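PDB 5ZIQ: globin protein, which binds heme with two histidines as axial ligands of the iron and, as a member of the globin family, probably binds oxygen as well. Local coordinates for residues R20-A25 and I158-E163; V32-T37 and R152-W157; K52-I55 and M60-L63; A137-T140 and A145-E148. All blocks are in the same frame, centred on the assembly; numbering follows the deposited sequence.

Interaction 1 (R20-A25 and I158-E163); sequences RFPLTA and ISWTTE. With EDO (1,2-ethanediol), chain I; SO4 (sulfate ion), chain F.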
loop_
_atom_site.group_PDB
_atom_site.type_symbol
_atom_site.label_atom_id
_atom_site.label_comp_id
_atom_site.label_asym_id
_atom_site.label_seq_id
_atom_site.Cartn_x
_atom_site.Cartn_y
_atom_site.Cartn_z
ATOM N N ARG A 20 1.373 -18.860 -9.377
ATOM C CA ARG A 20 0.491 -18.260 -8.366
ATOM C C ARG A 20 0.647 -16.734 -8.316
ATOM O O ARG A 20 -0.264 -16.034 -7.892
ATOM C CB ARG A 20 0.772 -18.846 -6.979
ATOM C CG ARG A 20 0.355 -20.311 -6.847
ATOM C CD ARG A 20 0.672 -20.846 -5.467
ATOM N NE ARG A 20 2.115 -20.924 -5.295
ATOM C CZ ARG A 20 2.713 -21.131 -4.127
ATOM N NH1 ARG A 20 1.993 -21.268 -3.029
ATOM N NH2 ARG A 20 4.029 -21.196 -4.068
ATOM N N PHE A 21 1.812 -16.244 -8.735
ATOM C CA PHE A 21 2.107 -14.818 -8.781
ATOM C C PHE A 21 1.507 -14.284 -10.087
ATOM O O PHE A 21 1.634 -14.926 -11.104
ATOM C CB PHE A 21 3.621 -14.604 -8.735
ATOM C CG PHE A 21 4.016 -13.171 -8.515
ATOM C CD1 PHE A 21 3.820 -12.581 -7.275
ATOM C CD2 PHE A 21 4.517 -12.408 -9.552
ATOM C CE1 PHE A 21 4.160 -11.237 -7.061
ATOM C CE2 PHE A 21 4.849 -11.058 -9.357
ATOM C CZ PHE A 21 4.684 -10.491 -8.104
ATOM N N PRO A 22 0.828 -13.113 -10.045
ATOM C CA PRO A 22 0.060 -12.718 -11.243
ATOM C C PRO A 22 0.912 -12.327 -12.444
ATOM O O PRO A 22 0.511 -12.541 -13.577
ATOM C CB PRO A 22 -0.772 -11.527 -10.739
ATOM C CG PRO A 22 -0.013 -10.995 -9.543
ATOM C CD PRO A 22 0.550 -12.221 -8.895
ATOM N N LEU A 23 2.061 -11.694 -12.208
ATOM C CA LEU A 23 2.825 -11.111 -13.321
ATOM C C LEU A 23 3.686 -12.117 -14.055
ATOM O O LEU A 23 4.281 -13.002 -13.424
ATOM C CB LEU A 23 3.722 -9.963 -12.810
ATOM C CG LEU A 23 2.990 -8.845 -12.057
ATOM C CD1 LEU A 23 4.041 -7.842 -11.552
ATOM C CD2 LEU A 23 1.946 -8.177 -12.954
ATOM N N THR A 24 3.787 -11.961 -15.371
ATOM C CA THR A 24 4.767 -12.734 -16.144
ATOM C C THR A 24 6.174 -12.390 -15.682
ATOM O O THR A 24 6.359 -11.384 -14.992
ATOM C CB THR A 24 4.680 -12.394 -17.630
ATOM O OG1 THR A 24 5.027 -11.008 -17.807
ATOM C CG2 THR A 24 3.274 -12.649 -18.171
ATOM N N ALA A 25 7.172 -13.187 -16.085
ATOM C CA ALA A 25 8.549 -12.873 -15.682
ATOM C C ALA A 25 8.965 -11.484 -16.115
ATOM O O ALA A 25 9.586 -10.748 -15.325
ATOM C CB ALA A 25 9.525 -13.931 -16.203
ATOM N N ILE A 158 -1.252 -4.402 -7.593
ATOM C CA ILE A 158 -1.924 -3.812 -6.419
ATOM C C ILE A 158 -3.275 -4.497 -6.194
ATOM O O ILE A 158 -3.605 -4.820 -5.047
ATOM C CB ILE A 158 -2.079 -2.278 -6.549
ATOM C CG1 ILE A 158 -0.696 -1.616 -6.547
ATOM C CG2 ILE A 158 -2.937 -1.709 -5.415
ATOM C CD1 ILE A 158 -0.713 -0.155 -6.946
ATOM N N SER A 159 -4.029 -4.734 -7.270
ATOM C CA SER A 159 -5.313 -5.456 -7.160
ATOM C C SER A 159 -5.142 -6.837 -6.526
ATOM O O SER A 159 -5.897 -7.211 -5.629
ATOM C CB SER A 159 -5.993 -5.590 -8.524
ATOM O OG SER A 159 -6.466 -4.332 -8.950
ATOM N N TRP A 160 -4.122 -7.563 -6.974
ATOM C CA TRP A 160 -3.866 -8.908 -6.474
ATOM C C TRP A 160 -3.517 -8.855 -4.978
ATOM O O TRP A 160 -4.054 -9.644 -4.182
ATOM C CB TRP A 160 -2.762 -9.550 -7.302
ATOM C CG TRP A 160 -2.375 -10.931 -6.869
ATOM C CD1 TRP A 160 -2.915 -12.112 -7.314
ATOM C CD2 TRP A 160 -1.362 -11.279 -5.933
ATOM N NE1 TRP A 160 -2.295 -13.178 -6.695
ATOM C CE2 TRP A 160 -1.335 -12.694 -5.854
ATOM C CE3 TRP A 160 -0.460 -10.535 -5.148
ATOM C CZ2 TRP A 160 -0.454 -13.385 -5.018
ATOM C CZ3 TRP A 160 0.419 -11.225 -4.318
ATOM C CH2 TRP A 160 0.414 -12.635 -4.256
ATOM N N THR A 161 -2.653 -7.916 -4.577
ATOM C CA THR A 161 -2.367 -7.779 -3.137
ATOM C C THR A 161 -3.620 -7.491 -2.318
ATOM O O THR A 161 -3.771 -8.061 -1.236
ATOM C CB THR A 161 -1.283 -6.714 -2.792
ATOM O OG1 THR A 161 -1.751 -5.384 -3.083
ATOM C CG2 THR A 161 -0.005 -6.992 -3.549
ATOM N N THR A 162 -4.509 -6.618 -2.808
ATOM C CA THR A 162 -5.760 -6.304 -2.071
ATOM C C THR A 162 -6.621 -7.536 -1.864
ATOM O O THR A 162 -7.194 -7.720 -0.773
ATOM C CB THR A 162 -6.575 -5.242 -2.810
ATOM O OG1 THR A 162 -5.818 -4.047 -2.804
ATOM C CG2 THR A 162 -7.964 -4.957 -2.135
ATOM N N GLU A 163 -6.724 -8.357 -2.909
ATOM C CA GLU A 163 -7.474 -9.596 -2.812
ATOM C C GLU A 163 -6.922 -10.486 -1.692
ATOM O O GLU A 163 -7.701 -11.051 -0.921
ATOM C CB GLU A 163 -7.512 -10.300 -4.164
ATOM C CG GLU A 163 -8.610 -11.347 -4.293
ATOM C CD GLU A 163 -8.233 -12.703 -3.733
ATOM O OE1 GLU A 163 -9.105 -13.319 -3.072
ATOM O OE2 GLU A 163 -7.086 -13.163 -3.961
HETATM C C1 EDO I . 0.495 -10.261 -16.229
HETATM O O1 EDO I . 1.898 -10.081 -16.463
HETATM C C2 EDO I . -0.355 -9.707 -17.368
HETATM O O2 EDO I . -0.188 -10.385 -18.619
HETATM S S SO4 F . 5.196 -11.720 -21.562
HETATM O O1 SO4 F . 5.484 -10.931 -22.777
HETATM O O2 SO4 F . 3.807 -12.223 -21.670
HETATM O O3 SO4 F . 6.103 -12.883 -21.524
HETATM O O4 SO4 F . 5.500 -10.819 -20.440
#

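Interaction 2 (V32-T37 and R152-W157); sequences VKSWKT and RIYKIW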
loop_
_atom_site.group_PDB
_atom_site.type_symbol
_atom_site.label_atom_id
_atom_site.label_comp_id
_atom_site.label_asym_id
_atom_site.label_seq_id
_atom_site.Cartn_x
_atom_site.Cartn_y
_atom_site.Cartn_z
ATOM N N VAL A 32 9.834 -4.983 -10.060
ATOM C CA VAL A 32 10.964 -4.933 -9.138
ATOM C C VAL A 32 11.866 -3.721 -9.445
ATOM O O VAL A 32 12.279 -3.015 -8.516
ATOM C CB VAL A 32 11.723 -6.285 -9.131
ATOM C CG1 VAL A 32 13.018 -6.208 -8.325
ATOM C CG2 VAL A 32 10.818 -7.370 -8.573
ATOM N N LYS A 33 12.169 -3.479 -10.731
ATOM C CA LYS A 33 13.016 -2.319 -11.093
ATOM C C LYS A 33 12.361 -0.998 -10.723
ATOM O O LYS A 33 13.014 -0.101 -10.174
ATOM C CB LYS A 33 13.304 -2.260 -12.587
ATOM C CG LYS A 33 14.377 -3.151 -13.150
ATOM C CD LYS A 33 14.806 -2.582 -14.520
ATOM C CE LYS A 33 13.667 -2.502 -15.553
ATOM N NZ LYS A 33 14.153 -2.324 -16.955
ATOM N N SER A 34 11.074 -0.865 -11.042
ATOM C CA SER A 34 10.343 0.362 -10.772
ATOM C C SER A 34 10.223 0.619 -9.273
ATOM O O SER A 34 10.455 1.735 -8.779
ATOM C CB SER A 34 8.957 0.271 -11.399
ATOM O OG SER A 34 8.192 1.393 -11.044
ATOM N N TRP A 35 9.909 -0.437 -8.538
ATOM C CA TRP A 35 9.759 -0.326 -7.099
ATOM C C TRP A 35 11.071 0.055 -6.437
ATOM O O TRP A 35 11.047 0.762 -5.435
ATOM C CB TRP A 35 9.237 -1.626 -6.482
ATOM C CG TRP A 35 8.855 -1.429 -5.063
ATOM C CD1 TRP A 35 9.618 -1.672 -3.971
ATOM C CD2 TRP A 35 7.602 -0.908 -4.575
ATOM N NE1 TRP A 35 8.926 -1.351 -2.831
ATOM C CE2 TRP A 35 7.678 -0.890 -3.169
ATOM C CE3 TRP A 35 6.410 -0.491 -5.197
ATOM C CZ2 TRP A 35 6.613 -0.450 -2.363
ATOM C CZ3 TRP A 35 5.346 -0.077 -4.405
ATOM C CH2 TRP A 35 5.451 -0.048 -2.996
ATOM N N LYS A 36 12.191 -0.443 -6.973
ATOM C CA LYS A 36 13.495 -0.136 -6.379
ATOM C C LYS A 36 13.662 1.380 -6.346
ATOM O O LYS A 36 14.036 1.951 -5.311
ATOM C CB LYS A 36 14.671 -0.843 -7.106
ATOM C CG LYS A 36 16.018 -0.670 -6.388
ATOM C CD LYS A 36 15.963 -1.264 -4.993
ATOM C CE LYS A 36 17.317 -1.258 -4.313
ATOM N NZ LYS A 36 17.187 -1.467 -2.837
ATOM N N THR A 37 13.319 2.037 -7.454
ATOM C CA THR A 37 13.333 3.501 -7.512
ATOM C C THR A 37 12.385 4.146 -6.482
ATOM O O THR A 37 12.784 5.027 -5.701
ATOM C CB THR A 37 13.027 3.981 -8.938
ATOM O OG1 THR A 37 13.978 3.379 -9.827
ATOM C CG2 THR A 37 13.110 5.509 -9.043
ATOM N N ARG A 152 -0.184 -0.197 -16.013
ATOM C CA ARG A 152 -0.862 -1.481 -16.252
ATOM C C ARG A 152 -0.414 -2.516 -15.213
ATOM O O ARG A 152 -1.240 -3.208 -14.599
ATOM C CB ARG A 152 -0.559 -1.985 -17.668
ATOM C CG ARG A 152 -1.152 -3.353 -18.011
ATOM C CD ARG A 152 -0.663 -3.832 -19.372
ATOM N NE ARG A 152 0.787 -3.982 -19.482
ATOM C CZ ARG A 152 1.473 -5.037 -19.048
ATOM N NH1 ARG A 152 0.869 -6.080 -18.502
ATOM N NH2 ARG A 152 2.794 -5.048 -19.173
ATOM N N ILE A 153 0.901 -2.622 -15.031
ATOM C CA ILE A 153 1.470 -3.649 -14.133
ATOM C C ILE A 153 1.086 -3.357 -12.685
ATOM O O ILE A 153 0.691 -4.281 -11.941
ATOM C CB ILE A 153 3.011 -3.736 -14.285
ATOM C CG1 ILE A 153 3.340 -4.291 -15.680
ATOM C CG2 ILE A 153 3.686 -4.514 -13.129
ATOM C CD1 ILE A 153 4.778 -4.088 -16.111
ATOM N N TYR A 154 1.211 -2.092 -12.269
ATOM C CA TYR A 154 0.823 -1.743 -10.898
ATOM C C TYR A 154 -0.649 -2.013 -10.619
ATOM O O TYR A 154 -0.981 -2.486 -9.538
ATOM C CB TYR A 154 1.173 -0.286 -10.546
ATOM C CG TYR A 154 2.627 -0.091 -10.120
ATOM C CD1 TYR A 154 3.141 -0.722 -8.971
ATOM C CD2 TYR A 154 3.488 0.739 -10.863
ATOM C CE1 TYR A 154 4.474 -0.540 -8.588
ATOM C CE2 TYR A 154 4.833 0.924 -10.474
ATOM C CZ TYR A 154 5.305 0.272 -9.342
ATOM O OH TYR A 154 6.622 0.456 -8.940
ATOM N N LYS A 155 -1.519 -1.777 -11.601
ATOM C CA LYS A 155 -2.948 -2.018 -11.388
ATOM C C LYS A 155 -3.173 -3.520 -11.147
ATOM O O LYS A 155 -3.928 -3.879 -10.238
ATOM C CB LYS A 155 -3.758 -1.481 -12.560
ATOM C CG LYS A 155 -3.934 0.035 -12.513
ATOM C CD LYS A 155 -4.667 0.503 -13.760
ATOM C CE LYS A 155 -4.921 2.008 -13.719
ATOM N NZ LYS A 155 -5.532 2.503 -14.983
ATOM N N ILE A 156 -2.482 -4.382 -11.909
ATOM C CA ILE A 156 -2.633 -5.831 -11.733
ATOM C C ILE A 156 -2.119 -6.266 -10.363
ATOM O O ILE A 156 -2.782 -7.015 -9.613
ATOM C CB ILE A 156 -1.840 -6.612 -12.814
ATOM C CG1 ILE A 156 -2.441 -6.341 -14.207
ATOM C CG2 ILE A 156 -1.823 -8.118 -12.495
ATOM C CD1 ILE A 156 -1.574 -6.829 -15.370
ATOM N N TRP A 157 -0.914 -5.811 -10.043
ATOM C CA TRP A 157 -0.253 -6.270 -8.829
ATOM C C TRP A 157 -0.928 -5.693 -7.581
ATOM O O TRP A 157 -1.164 -6.416 -6.608
ATOM C CB TRP A 157 1.239 -5.919 -8.896
ATOM C CG TRP A 157 2.000 -6.265 -7.643
ATOM C CD1 TRP A 157 2.488 -7.487 -7.286
ATOM C CD2 TRP A 157 2.362 -5.361 -6.614
ATOM N NE1 TRP A 157 3.156 -7.393 -6.084
ATOM C CE2 TRP A 157 3.088 -6.097 -5.643
ATOM C CE3 TRP A 157 2.141 -3.986 -6.411
ATOM C CZ2 TRP A 157 3.596 -5.503 -4.472
ATOM C CZ3 TRP A 157 2.654 -3.392 -5.251
ATOM C CH2 TRP A 157 3.363 -4.161 -4.291
#

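Interaction 3 (K52-I55 and M60-L63); sequences KLFI and MKDL. With HEM (protoporphyrin IX containing Fe), chain E; SO4 (sulfate ion), chain H.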
loop_
_atom_site.group_PDB
_atom_site.type_symbol
_atom_site.label_atom_id
_atom_site.label_comp_id
_atom_site.label_asym_id
_atom_site.label_seq_id
_atom_site.Cartn_x
_atom_site.Cartn_y
_atom_site.Cartn_z
ATOM N N LYS A 52 -3.267 11.402 1.274
ATOM C CA LYS A 52 -4.171 11.271 0.127
ATOM C C LYS A 52 -5.465 10.563 0.537
ATOM O O LYS A 52 -6.564 10.979 0.137
ATOM C CB LYS A 52 -3.497 10.582 -1.060
ATOM C CG LYS A 52 -4.325 10.556 -2.338
ATOM C CD LYS A 52 -4.542 11.950 -2.909
ATOM C CE LYS A 52 -4.937 11.852 -4.364
ATOM N NZ LYS A 52 -5.224 13.191 -4.938
ATOM N N LEU A 53 -5.343 9.518 1.361
ATOM C CA LEU A 53 -6.547 8.827 1.854
ATOM C C LEU A 53 -7.512 9.791 2.529
ATOM O O LEU A 53 -8.733 9.739 2.310
ATOM C CB LEU A 53 -6.167 7.715 2.831
ATOM C CG LEU A 53 -7.311 6.861 3.387
ATOM C CD1 LEU A 53 -7.977 5.987 2.323
ATOM C CD2 LEU A 53 -6.788 6.002 4.529
ATOM N N PHE A 54 -6.950 10.687 3.335
ATOM C CA PHE A 54 -7.751 11.610 4.119
ATOM C C PHE A 54 -8.407 12.667 3.231
ATOM O O PHE A 54 -9.457 13.189 3.599
ATOM C CB PHE A 54 -6.938 12.262 5.246
ATOM C CG PHE A 54 -6.312 11.289 6.222
ATOM C CD1 PHE A 54 -6.812 9.993 6.412
ATOM C CD2 PHE A 54 -5.204 11.690 6.979
ATOM C CE1 PHE A 54 -6.207 9.122 7.321
ATOM C CE2 PHE A 54 -4.618 10.837 7.899
ATOM C CZ PHE A 54 -5.110 9.542 8.067
ATOM N N ILE A 55 -7.804 12.959 2.070
ATOM C CA ILE A 55 -8.389 13.884 1.074
ATOM C C ILE A 55 -9.565 13.195 0.387
ATOM O O ILE A 55 -10.658 13.759 0.287
ATOM C CB ILE A 55 -7.353 14.362 0.013
ATOM C CG1 ILE A 55 -6.325 15.318 0.631
ATOM C CG2 ILE A 55 -8.036 15.070 -1.163
ATOM C CD1 ILE A 55 -5.014 15.380 -0.135
ATOM N N MET A 60 -12.002 8.565 6.944
ATOM C CA MET A 60 -10.945 7.587 7.207
ATOM C C MET A 60 -9.968 8.097 8.266
ATOM O O MET A 60 -9.426 7.309 9.037
ATOM C CB MET A 60 -10.217 7.157 5.917
ATOM C CG MET A 60 -11.067 6.367 4.903
ATOM S SD MET A 60 -11.760 4.770 5.423
ATOM C CE MET A 60 -13.251 5.264 6.287
ATOM N N LYS A 61 -9.774 9.419 8.314
ATOM C CA LYS A 61 -8.963 10.034 9.365
ATOM C C LYS A 61 -9.508 9.711 10.773
ATOM O O LYS A 61 -8.728 9.492 11.688
ATOM C CB LYS A 61 -8.855 11.537 9.156
ATOM C CG LYS A 61 -7.667 12.176 9.856
ATOM C CD LYS A 61 -7.759 13.686 9.766
ATOM C CE LYS A 61 -6.627 14.341 10.523
ATOM N NZ LYS A 61 -6.821 15.819 10.568
ATOM N N ASP A 62 -10.836 9.648 10.907
ATOM C CA ASP A 62 -11.510 9.290 12.156
ATOM C C ASP A 62 -11.182 7.898 12.687
ATOM O O ASP A 62 -11.383 7.637 13.878
ATOM C CB ASP A 62 -13.034 9.381 11.995
ATOM C CG ASP A 62 -13.533 10.790 11.757
ATOM O OD1 ASP A 62 -12.813 11.760 12.064
ATOM O OD2 ASP A 62 -14.676 10.922 11.274
ATOM N N LEU A 63 -10.705 7.003 11.816
ATOM C CA LEU A 63 -10.264 5.671 12.271
ATOM C C LEU A 63 -8.909 5.736 12.973
ATOM O O LEU A 63 -8.489 4.766 13.598
ATOM C CB LEU A 63 -10.260 4.640 11.121
ATOM C CG LEU A 63 -11.543 4.380 10.319
ATOM C CD1 LEU A 63 -11.401 3.098 9.507
ATOM C CD2 LEU A 63 -12.767 4.281 11.206
HETATM C CHA HEM E . -3.243 -0.988 11.086
HETATM C CHB HEM E . -6.411 1.973 8.959
HETATM C CHC HEM E . -5.638 -0.490 4.791
HETATM C CHD HEM E . -1.438 -1.983 6.697
HETATM C C1A HEM E . -4.210 -0.032 10.893
HETATM C C2A HEM E . -4.866 0.682 11.926
HETATM C C3A HEM E . -5.762 1.519 11.333
HETATM C C4A HEM E . -5.663 1.338 9.932
HETATM C CMA HEM E . -6.675 2.486 12.037
HETATM C CAA HEM E . -4.603 0.526 13.408
HETATM C CBA HEM E . -4.084 1.833 14.023
HETATM C CGA HEM E . -2.698 2.134 13.520
HETATM O O1A HEM E . -1.822 1.241 13.529
HETATM O O2A HEM E . -2.420 3.271 13.091
HETATM C C1B HEM E . -6.520 1.514 7.634
HETATM C C2B HEM E . -7.485 1.982 6.707
HETATM C C3B HEM E . -7.295 1.308 5.534
HETATM C C4B HEM E . -6.149 0.397 5.750
HETATM C CMB HEM E . -8.543 3.024 6.989
HETATM C CAB HEM E . -8.057 1.450 4.285
HETATM C CBB HEM E . -8.343 2.669 3.828
HETATM C C1C HEM E . -4.371 -1.044 4.894
HETATM C C2C HEM E . -3.584 -1.540 3.851
HETATM C C3C HEM E . -2.372 -1.943 4.405
HETATM C C4C HEM E . -2.429 -1.694 5.795
HETATM C CMC HEM E . -3.979 -1.616 2.400
HETATM C CAC HEM E . -1.196 -2.520 3.730
HETATM C CBC HEM E . -1.220 -2.896 2.467
HETATM C C1D HEM E . -1.660 -1.869 8.068
HETATM C C2D HEM E . -0.704 -2.434 9.038
HETATM C C3D HEM E . -1.204 -2.158 10.257
HETATM C C4D HEM E . -2.467 -1.432 10.028
HETATM C CMD HEM E . 0.574 -3.172 8.707
HETATM C CAD HEM E . -0.589 -2.531 11.593
HETATM C CBD HEM E . -1.317 -3.758 12.126
HETATM C CGD HEM E . -0.763 -4.191 13.460
HETATM O O1D HEM E . 0.348 -3.762 13.836
HETATM O O2D HEM E . -1.412 -4.982 14.189
HETATM N NA HEM E . -4.732 0.352 9.682
HETATM N NB HEM E . -5.788 0.581 7.022
HETATM N NC HEM E . -3.658 -1.162 6.057
HETATM N ND HEM E . -2.695 -1.279 8.705
HETATM FE FE HEM E . -4.189 -0.397 7.907
HETATM S S SO4 H . -10.353 16.670 12.293
HETATM O O1 SO4 H . -10.465 17.771 11.312
HETATM O O2 SO4 H . -11.371 15.642 11.994
HETATM O O3 SO4 H . -10.583 17.193 13.656
HETATM O O4 SO4 H . -9.004 16.079 12.219
#

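Interaction 4 (A137-T140 and A145-E148); sequences ALQT and AYTE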
loop_
_atom_site.group_PDB
_atom_site.type_symbol
_atom_site.label_atom_id
_atom_site.label_comp_id
_atom_site.label_asym_id
_atom_site.label_seq_id
_atom_site.Cartn_x
_atom_site.Cartn_y
_atom_site.Cartn_z
ATOM N N ALA A 137 0.895 7.979 -4.872
ATOM C CA ALA A 137 2.280 8.115 -4.438
ATOM C C ALA A 137 3.245 7.647 -5.521
ATOM O O ALA A 137 4.273 8.279 -5.746
ATOM C CB ALA A 137 2.520 7.374 -3.134
ATOM N N LEU A 138 2.913 6.533 -6.173
ATOM C CA LEU A 138 3.710 6.042 -7.310
ATOM C C LEU A 138 3.800 7.067 -8.446
ATOM O O LEU A 138 4.885 7.368 -8.906
ATOM C CB LEU A 138 3.162 4.705 -7.820
ATOM C CG LEU A 138 3.432 3.493 -6.922
ATOM C CD1 LEU A 138 2.487 2.363 -7.308
ATOM C CD2 LEU A 138 4.897 3.052 -7.010
ATOM N N GLN A 139 2.656 7.603 -8.877
ATOM C CA GLN A 139 2.625 8.612 -9.963
ATOM C C GLN A 139 3.467 9.813 -9.603
ATOM O O GLN A 139 4.275 10.280 -10.402
ATOM C CB GLN A 139 1.218 9.140 -10.174
ATOM C CG GLN A 139 0.237 8.168 -10.747
ATOM C CD GLN A 139 -1.139 8.780 -10.943
ATOM O OE1 GLN A 139 -1.664 9.497 -10.075
ATOM N NE2 GLN A 139 -1.735 8.493 -12.083
ATOM N N THR A 140 3.240 10.329 -8.402
ATOM C CA THR A 140 3.864 11.580 -7.964
ATOM C C THR A 140 5.374 11.413 -7.826
ATOM O O THR A 140 6.151 12.280 -8.236
ATOM C CB THR A 140 3.246 12.077 -6.639
ATOM O OG1 THR A 140 1.822 12.110 -6.769
ATOM C CG2 THR A 140 3.730 13.478 -6.280
ATOM N N ALA A 145 8.703 8.288 -15.062
ATOM C CA ALA A 145 8.959 6.852 -14.954
ATOM C C ALA A 145 7.677 6.039 -14.720
ATOM O O ALA A 145 7.692 4.831 -14.884
ATOM C CB ALA A 145 9.993 6.548 -13.875
ATOM N N TYR A 146 6.587 6.693 -14.320
ATOM C CA TYR A 146 5.283 6.015 -14.227
ATOM C C TYR A 146 4.663 5.980 -15.634
ATOM O O TYR A 146 3.793 6.778 -15.999
ATOM C CB TYR A 146 4.377 6.686 -13.194
ATOM C CG TYR A 146 3.114 5.937 -12.868
ATOM C CD1 TYR A 146 3.123 4.860 -11.972
ATOM C CD2 TYR A 146 1.901 6.313 -13.431
ATOM C CE1 TYR A 146 1.956 4.181 -11.668
ATOM C CE2 TYR A 146 0.718 5.660 -13.116
ATOM C CZ TYR A 146 0.754 4.587 -12.235
ATOM O OH TYR A 146 -0.410 3.937 -11.919
ATOM N N THR A 147 5.166 5.047 -16.427
ATOM C CA THR A 147 4.768 4.890 -17.824
ATOM C C THR A 147 3.417 4.177 -17.916
ATOM O O THR A 147 2.921 3.650 -16.919
ATOM C CB THR A 147 5.815 4.050 -18.591
ATOM O OG1 THR A 147 5.911 2.769 -17.971
ATOM C CG2 THR A 147 7.201 4.707 -18.568
ATOM N N GLU A 148 2.835 4.154 -19.109
ATOM C CA GLU A 148 1.606 3.401 -19.346
ATOM C C GLU A 148 1.814 1.915 -19.021
ATOM O O GLU A 148 0.926 1.269 -18.452
ATOM C CB GLU A 148 1.150 3.564 -20.790
ATOM C CG GLU A 148 0.619 4.953 -21.105
ATOM C CD GLU A 148 -0.090 5.006 -22.445
ATOM O OE1 GLU A 148 -1.241 5.472 -22.483
ATOM O OE2 GLU A 148 0.497 4.586 -23.463
#

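Interaction 1 (R20-A25 and I158-E163)
Pro22 sits over one face of the Trp160 indole, the two side chains crossing at about a right angle. The CH-pi contact is well centred: Pro22 CD sits 3.5 Å from the centroid of the five-membered ring of Trp160 and 6° off its normal, while Pro22 CG reaches Trp160 CG at 3.6 Å. Phe21 adds a T-shaped pair, its edge directed at the face of the six-membered ring, with centroids 5.8 Å apart and planes at 64°. Trp160 holds CG anti to the backbone N (chi1 179°), which carries the indole out from helix 148-170 to the loop ahead of helix 25-38. Leu105 of helix 102-115 also touches both Trp160 and Phe21. Without the indole, as with an alanine here, Pro22 and the edge of Phe21 would probably lose the aromatic face they pack on. With aromatic and aliphatic carbon doing the joining, the N-terminal loop is held to the final globin helix by dispersion and shape rather than by charge.

Interaction 2 (V32-T37 and R152-W157)
Tyr154 reaches out from segment 152-157 of helix 148-170 with its hydroxyl directed at Ser34 and its ring at the edge of the Trp35 indole, within the all-helical globin fold. The first and last long helices, 25-38 and 148-170, cross here almost perpendicularly: the axes of the two segments make an angle of 92° and approach to 11.8 Å, a gap bridged by long aromatic side chains. CG of Tyr154 stands anti to the carbonyl carbon (chi1 -82°), and from there the ring spans the space between the helices. Its side chain crosses that of Trp35 at about a right angle, and Tyr154 CE1 lies in the plane of the indole, at its edge, 3.9 Å from Trp35 CE3. Trp157 approaches the same indole obliquely, the six-membered rings inclined at 59° with CZ3 of Trp157 4.4 Å from CZ3 of Trp35. Trp35 is held at its other end by a hydrogen bond from NE1 to Asp93 OD1 of helix 79-97, which probably limits its rotation. Leu138 of helix 127-142 packs on both Trp35 and Tyr154 and adds an aliphatic side chain to this aromatic cluster. The polar link between the segments is a single bond near the plane of the phenol: Ser34 OG and Tyr154 OH are 2.8 Å apart, and either may be the donor.

Interaction 3 (K52-I55 and M60-L63)
Lys61 lays its aliphatic stem across the face of the Phe54 ring. This CH-pi contact places Lys61 CG 3.8 Å from the centroid of the Phe54 ring, 9° off the normal, with Lys61 CA 3.6 Å from Phe54 CE1. CG of Lys61 is anti to its own backbone nitrogen (chi1 -159°) and the chain beyond is extended, carrying the ammonium past the ring. The closer apolar contact sets Leu53 CG 3.9 Å from Met60 CB. Both residues line the heme pocket of the globin fold: Leu53 CD1 is 3.7 Å from the vinyl carbon CBB of the heme, and Met60, bent at chi2 and chi3, brings SD to 4.0 Å from the heme methyl CMB. Losing the ring to an alanine at Phe54 is likely to open a gap under the Lys61 stem and leave that chain freer to turn. Among polar contacts, Lys61 NZ gives hydrogen bonds to Lys70 O and, at 2.7 Å, to O4 of a sulfate probably from the crystallisation liquor.

Interaction 4 (A137-T140 and A145-E148)
Gln139 sets its CG over one face of the Tyr146 ring, offset toward the rim. In this CH-pi contact Gln139 CG is 3.8 Å from the centroid of the Tyr146 ring and 25° off the normal, and its closest ring atom is Tyr146 CE2 at 3.5 Å. The amide beyond does not lie flat on the phenol, since the two planes are 83° apart; Gln139 NE2 comes to 3.9 Å from Tyr146 CE2. Tyr146 carries CG anti to its backbone nitrogen (chi1 -171°), which turns the ring back against helix 127-142. The apolar part belongs to Leu138, whose CB meets Tyr146 CE1 obliquely at 4.1 Å. From there Leu138 continues inward to Phe38 of helix 25-38, while Tyr146 also touches Tyr154 and Glu151 of helix 148-170. Thr147, at the N-cap of helix 148-170, hydrogen-bonds through OG1 to Met150 N. Tyr146 itself is the centre of an inverse gamma turn, in the short connection between the last two helices of the globin fold.

How the interactions relate
Interactions 1, 2 and 4 form one continuous patch, whereas interaction 3 lies about 25 Å from interaction 2, centre to centre, on the opposite side of the chain's centre. Interaction 2 is the buried member, joining helices 25-38 and 148-170 with three aromatic rings and a hydroxyl pair. Interaction 1 uses the same final helix nearer the surface, and Phe21 CZ meets Trp157 CD1 at 3.8 Å. The partly buried interaction 4 adds helix 127-142, through Leu138 CD1 packed 3.6 Å from Tyr154 CD1. Interactions 1, 3 and 4 each place aliphatic carbon on an aromatic face, but interaction 3 alone borders the heme.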